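Local coordinates for Lin1840 protein (Listeria innocua serovar 6a, PDB 4ZOC) that probably hydrolyses terminal, non-reducing beta-D-glucosyl residues to release beta-D-glucose, and takes part in the metabolism of beta-1,2-glucan, at residues Leu568-Pro573 with Tyr583-Leu588; Leu510-Leu515 with Pro594-Gly599. The protein carries 2 engineered substitutions. All coordinates share one frame; numbering follows the deposited sequence.

Interaction 1: Leu568-Pro573 with Tyr583-Leu588. With BGC (beta-D-glucopyranose), chain E.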
# COMPACT_ATOMS: atom_id res chain seq x y z
N LEU A 568 -10.29 -4.89 8.10
CA LEU A 568 -10.11 -5.30 9.47
C LEU A 568 -10.46 -4.22 10.47
O LEU A 568 -10.45 -3.02 10.21
CB LEU A 568 -8.70 -5.82 9.72
CG LEU A 568 -8.16 -6.91 8.73
CD1 LEU A 568 -6.84 -7.43 9.26
CD2 LEU A 568 -9.13 -8.06 8.55
N ARG A 569 -10.76 -4.65 11.67
CA ARG A 569 -11.23 -3.78 12.70
C ARG A 569 -10.18 -2.87 13.32
O ARG A 569 -10.55 -1.78 13.75
CB ARG A 569 -11.98 -4.63 13.82
CG ARG A 569 -12.87 -3.77 14.67
CD ARG A 569 -14.12 -4.54 15.10
NE ARG A 569 -14.94 -3.70 15.94
CZ ARG A 569 -14.79 -3.57 17.26
NH1 ARG A 569 -13.84 -4.23 17.94
NH2 ARG A 569 -15.57 -2.75 17.91
N THR A 570 -8.92 -3.36 13.42
CA THR A 570 -7.86 -2.81 14.19
C THR A 570 -8.12 -3.01 15.71
O THR A 570 -9.22 -3.35 16.13
CB THR A 570 -7.50 -1.32 13.91
OG1 THR A 570 -8.35 -0.46 14.68
CG2 THR A 570 -7.67 -0.96 12.41
N GLY A 571 -7.07 -2.78 16.48
CA GLY A 571 -7.19 -2.78 17.94
C GLY A 571 -7.86 -1.57 18.52
O GLY A 571 -8.19 -1.58 19.70
N ARG A 572 -7.98 -0.49 17.72
CA ARG A 572 -8.54 0.81 18.16
C ARG A 572 -9.51 1.39 17.11
O ARG A 572 -9.34 2.52 16.62
CB ARG A 572 -7.42 1.80 18.51
CG ARG A 572 -6.50 1.32 19.62
CD ARG A 572 -5.46 2.38 19.86
NE ARG A 572 -4.68 2.05 21.07
CZ ARG A 572 -4.08 2.91 21.84
NH1 ARG A 572 -4.00 4.24 21.56
NH2 ARG A 572 -3.43 2.43 22.87
N PRO A 573 -10.62 0.67 16.83
CA PRO A 573 -11.62 1.18 15.89
C PRO A 573 -12.27 2.43 16.35
O PRO A 573 -12.44 2.64 17.57
CB PRO A 573 -12.65 0.06 15.83
CG PRO A 573 -12.53 -0.61 17.13
CD PRO A 573 -11.08 -0.56 17.48
N TYR A 583 -6.67 9.00 20.31
CA TYR A 583 -5.89 7.79 20.27
C TYR A 583 -6.80 6.62 19.72
O TYR A 583 -6.94 5.56 20.31
CB TYR A 583 -5.23 7.50 21.65
CG TYR A 583 -4.15 8.48 21.90
CD1 TYR A 583 -3.00 8.49 21.12
CD2 TYR A 583 -4.30 9.51 22.82
CE1 TYR A 583 -2.04 9.46 21.27
CE2 TYR A 583 -3.36 10.48 22.93
CZ TYR A 583 -2.24 10.43 22.18
OH TYR A 583 -1.26 11.40 22.33
N VAL A 584 -7.36 6.85 18.54
CA VAL A 584 -8.14 5.79 17.80
C VAL A 584 -7.70 5.83 16.37
O VAL A 584 -7.02 6.76 15.97
CB VAL A 584 -9.69 5.98 17.92
CG1 VAL A 584 -10.14 5.94 19.36
CG2 VAL A 584 -10.19 7.24 17.22
N SER A 585 -8.06 4.83 15.59
CA SER A 585 -7.70 4.78 14.19
C SER A 585 -8.51 5.80 13.37
O SER A 585 -9.70 5.63 13.18
CB SER A 585 -7.99 3.38 13.70
OG SER A 585 -7.54 3.23 12.33
N HIS A 586 -7.87 6.90 12.96
CA HIS A 586 -8.51 7.90 12.20
C HIS A 586 -7.47 8.75 11.49
O HIS A 586 -6.28 8.65 11.82
CB HIS A 586 -9.39 8.81 13.10
CG HIS A 586 -8.63 9.83 13.92
ND1 HIS A 586 -7.76 9.45 14.92
CD2 HIS A 586 -8.64 11.19 13.92
CE1 HIS A 586 -7.25 10.55 15.49
NE2 HIS A 586 -7.77 11.61 14.91
N TYR A 587 -7.94 9.56 10.57
CA TYR A 587 -7.13 10.60 9.99
C TYR A 587 -7.47 11.98 10.62
O TYR A 587 -8.61 12.31 10.89
CB TYR A 587 -7.37 10.77 8.50
CG TYR A 587 -6.92 9.61 7.62
CD1 TYR A 587 -5.56 9.47 7.24
CD2 TYR A 587 -7.85 8.66 7.19
CE1 TYR A 587 -5.19 8.40 6.43
CE2 TYR A 587 -7.48 7.60 6.41
CZ TYR A 587 -6.14 7.49 6.00
OH TYR A 587 -5.80 6.43 5.20
N LEU A 588 -6.48 12.84 10.67
CA LEU A 588 -6.74 14.22 11.13
C LEU A 588 -7.56 15.07 10.13
O LEU A 588 -8.27 15.99 10.55
CB LEU A 588 -5.45 14.90 11.46
CG LEU A 588 -4.53 14.33 12.50
CD1 LEU A 588 -3.30 15.23 12.58
CD2 LEU A 588 -5.23 14.19 13.85
C2 BGC E . -3.22 7.02 25.69
C3 BGC E . -2.98 5.80 24.76
C4 BGC E . -1.67 5.94 23.96
C5 BGC E . -0.55 6.20 24.95
C6 BGC E . 0.76 6.52 24.28
C1 BGC E . -2.04 7.21 26.62
O1 BGC E . -2.23 8.43 27.36
O2 BGC E . -4.38 6.93 26.53
O3 BGC E . -4.09 5.69 23.84
O4 BGC E . -1.33 4.80 23.10
O5 BGC E . -0.84 7.29 25.86
O6 BGC E . 0.62 7.63 23.36
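Arg572 and Val584 bring the two loop backbones closest, with 5.0 Å from Arg572 CA to Val584 CA. One nearly straight hydrogen bond joins them: Ser585 N donates to Arg572 O at 2.8 Å (N-H...O 170°). Ser585 CB packs against the same carbonyl oxygen. Its hydroxyl is used across the dimer, bonded to Glu204 O of the second subunit.

On the first loop, Thr570 OG1 donates to its neighbour Arg569 O at 2.7 Å and accepts from Arg572 N at 3.1 Å. The second bond closes an ST turn just before the Arg572 side chain sets out. There CG stands anti to the carbonyl carbon (chi1 -60°), and the chain then runs fully extended past the backbone of Tyr583. Its guanidinium thus reaches the bound beta-D-glucopyranose. Arg572 NH1 donates to O3 of the sugar at 2.7 Å. Two weak bonds, from NH1 and NH2, both go to the sugar O4, and C4 of the sugar lies in the guanidinium plane, at its edge.

Tyr583 meets the sugar from another side. C4 of the glucose lies 4.0 Å above one face of the Tyr583 ring, displaced toward the rim, and O3 comes to 3.1 Å from Tyr583 CB. Arginine and tyrosine thus meet around O3 and C4, and the tyrosine ring also extends toward C2 and O6.

The second subunit fixes the rotation of the guanidinium: Glu276 forms a salt bridge with NE, and the Trp271 carbonyl takes a bond from NH2. Glu473 of that subunit is hydrogen-bonded to the same glucose, and both Trp271 and Glu473 belong to its glucose pocket. The arrangement is that of a sugar site completed across a dimer interface, with this loop pair supplying one wall.

Interaction 2: Leu510-Leu515 with Pro594-Gly599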
# COMPACT_ATOMS: atom_id res chain seq x y z
N LEU A 510 -13.03 8.05 -8.81
CA LEU A 510 -12.38 9.36 -8.86
C LEU A 510 -12.76 10.08 -7.56
O LEU A 510 -13.75 9.70 -6.90
CB LEU A 510 -12.85 10.19 -10.05
CG LEU A 510 -12.26 9.71 -11.38
CD1 LEU A 510 -13.19 10.24 -12.45
CD2 LEU A 510 -10.78 10.03 -11.56
N GLU A 511 -12.08 11.17 -7.30
CA GLU A 511 -12.50 12.11 -6.24
C GLU A 511 -13.72 12.94 -6.72
O GLU A 511 -13.62 13.82 -7.59
CB GLU A 511 -11.38 13.07 -5.87
CG GLU A 511 -10.09 12.44 -5.37
CD GLU A 511 -9.04 13.46 -4.92
OE1 GLU A 511 -9.35 14.70 -4.78
OE2 GLU A 511 -7.88 13.02 -4.70
N VAL A 512 -14.89 12.60 -6.22
CA VAL A 512 -16.08 13.21 -6.71
C VAL A 512 -16.78 14.12 -5.69
O VAL A 512 -17.91 14.67 -5.98
CB VAL A 512 -17.06 12.19 -7.33
CG1 VAL A 512 -16.42 11.46 -8.50
CG2 VAL A 512 -17.66 11.28 -6.26
N LYS A 513 -16.20 14.29 -4.49
CA LYS A 513 -16.84 15.09 -3.48
C LYS A 513 -17.22 16.52 -4.04
O LYS A 513 -18.38 16.99 -3.85
CB LYS A 513 -15.97 15.20 -2.23
CG LYS A 513 -16.41 16.25 -1.21
CD LYS A 513 -15.55 16.21 0.08
CE LYS A 513 -16.24 17.16 1.10
NZ LYS A 513 -15.67 16.96 2.40
N GLU A 514 -16.30 17.13 -4.77
CA GLU A 514 -16.54 18.51 -5.31
C GLU A 514 -17.60 18.49 -6.38
O GLU A 514 -18.29 19.49 -6.56
CB GLU A 514 -15.27 19.10 -5.88
CG GLU A 514 -14.26 19.35 -4.78
CD GLU A 514 -12.86 19.48 -5.32
OE1 GLU A 514 -12.66 20.19 -6.33
OE2 GLU A 514 -11.93 18.89 -4.73
N LEU A 515 -17.84 17.34 -7.04
CA LEU A 515 -18.90 17.27 -8.03
C LEU A 515 -20.24 17.09 -7.37
O LEU A 515 -21.18 17.75 -7.72
CB LEU A 515 -18.60 16.13 -9.02
CG LEU A 515 -17.26 16.25 -9.72
CD1 LEU A 515 -17.01 15.07 -10.63
CD2 LEU A 515 -17.02 17.53 -10.50
N PRO A 594 -15.07 5.86 3.08
CA PRO A 594 -14.95 6.38 1.73
C PRO A 594 -16.10 7.36 1.46
O PRO A 594 -17.09 7.38 2.21
CB PRO A 594 -15.07 5.10 0.85
CG PRO A 594 -15.94 4.22 1.68
CD PRO A 594 -15.55 4.49 3.13
N PHE A 595 -15.95 8.20 0.44
CA PHE A 595 -17.01 9.13 0.10
C PHE A 595 -18.29 8.38 -0.25
O PHE A 595 -19.41 8.74 0.14
CB PHE A 595 -16.58 10.08 -1.01
CG PHE A 595 -17.53 11.23 -1.17
CD1 PHE A 595 -17.49 12.26 -0.26
CD2 PHE A 595 -18.44 11.29 -2.23
CE1 PHE A 595 -18.37 13.29 -0.34
CE2 PHE A 595 -19.32 12.33 -2.35
CZ PHE A 595 -19.27 13.34 -1.38
N TYR A 596 -18.16 7.32 -1.02
CA TYR A 596 -19.27 6.37 -1.23
C TYR A 596 -18.76 4.91 -1.10
O TYR A 596 -17.64 4.59 -1.53
CB TYR A 596 -19.83 6.47 -2.66
CG TYR A 596 -20.39 7.84 -3.08
CD1 TYR A 596 -21.50 8.35 -2.43
CD2 TYR A 596 -19.90 8.54 -4.19
CE1 TYR A 596 -22.06 9.55 -2.83
CE2 TYR A 596 -20.47 9.72 -4.62
CZ TYR A 596 -21.55 10.23 -3.91
OH TYR A 596 -22.16 11.43 -4.32
N PRO A 597 -19.53 4.07 -0.44
CA PRO A 597 -19.10 2.72 -0.14
C PRO A 597 -19.58 1.65 -1.10
O PRO A 597 -20.45 1.87 -1.88
CB PRO A 597 -19.70 2.49 1.25
CG PRO A 597 -21.03 3.21 1.13
CD PRO A 597 -20.74 4.44 0.34
N PHE A 598 -18.98 0.47 -0.94
CA PHE A 598 -19.31 -0.71 -1.64
C PHE A 598 -20.86 -0.94 -1.45
O PHE A 598 -21.37 -0.91 -0.33
CB PHE A 598 -18.58 -1.88 -1.09
CG PHE A 598 -18.84 -3.18 -1.86
CD1 PHE A 598 -18.11 -3.50 -3.00
CD2 PHE A 598 -19.84 -4.05 -1.45
CE1 PHE A 598 -18.35 -4.67 -3.70
CE2 PHE A 598 -20.11 -5.25 -2.15
CZ PHE A 598 -19.35 -5.55 -3.26
N GLY A 599 -21.51 -1.27 -2.53
CA GLY A 599 -22.90 -1.70 -2.55
C GLY A 599 -23.89 -0.53 -2.53
O GLY A 599 -25.05 -0.77 -2.54
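Lys513 and Phe595 mark the closest backbone approach, 7.0 Å between their CA atoms, and no hydrogen bond crosses between the segments. The start of the short helix 513-517 rests against a loop, mostly through side chains. Phe595 has CG anti to its backbone nitrogen (chi1 -168°), which presents one ring face to Lys513. Lys513 CA stands 3.9 Å from the ring centroid, 20° off the normal, in a CH-pi contact. Lys513 CB adds to it, 3.6 Å from Phe595 CE1, while the aliphatic chain passes over the CE1 rim at about a right angle to the Phe595 side chain, and its end leads away.

Phe595 and Tyr596 together face Phe554 in a classic beta bulge. The bulge belongs to the C-terminal domain range of glycoside hydrolase family 3, where helix 513-517 links strands 500-505 and 521-524 of a six-stranded mixed sheet.

Val512 completes the contact with one methyl. Its CG2 lies 3.6 Å from Tyr596 CE2 and 4.1 Å from Phe595 CD2, and the Val512 and Tyr596 side chains cross at about a right angle. Phe595 CD2 in turn sits over one face of the Tyr596 ring. The Tyr596 hydroxyl is hydrogen-bonded to Glu379 on the edge strand 376-380.

Overall arrangement
Interaction 2 closes a long chain loop, and interaction 1 is nested inside it. Their centres are 21 Å apart and their nearest atoms about 8 Å, without touching. Segments 568-573, 583-588 and 594-599 share the same connection between helix 532-541 and strand 607-611. Interaction 2 ties the end of this connection to the mixed sheet's helix 513-517 by purely apolar contact, partly buried and untouched by the other subunit. Interaction 1 lies farther out, yet is buried, largely it seems because the second subunit packs over it. Its chemistry is mixed: a backbone bond joins the loops, while an arginine and an aromatic face meet the sugar.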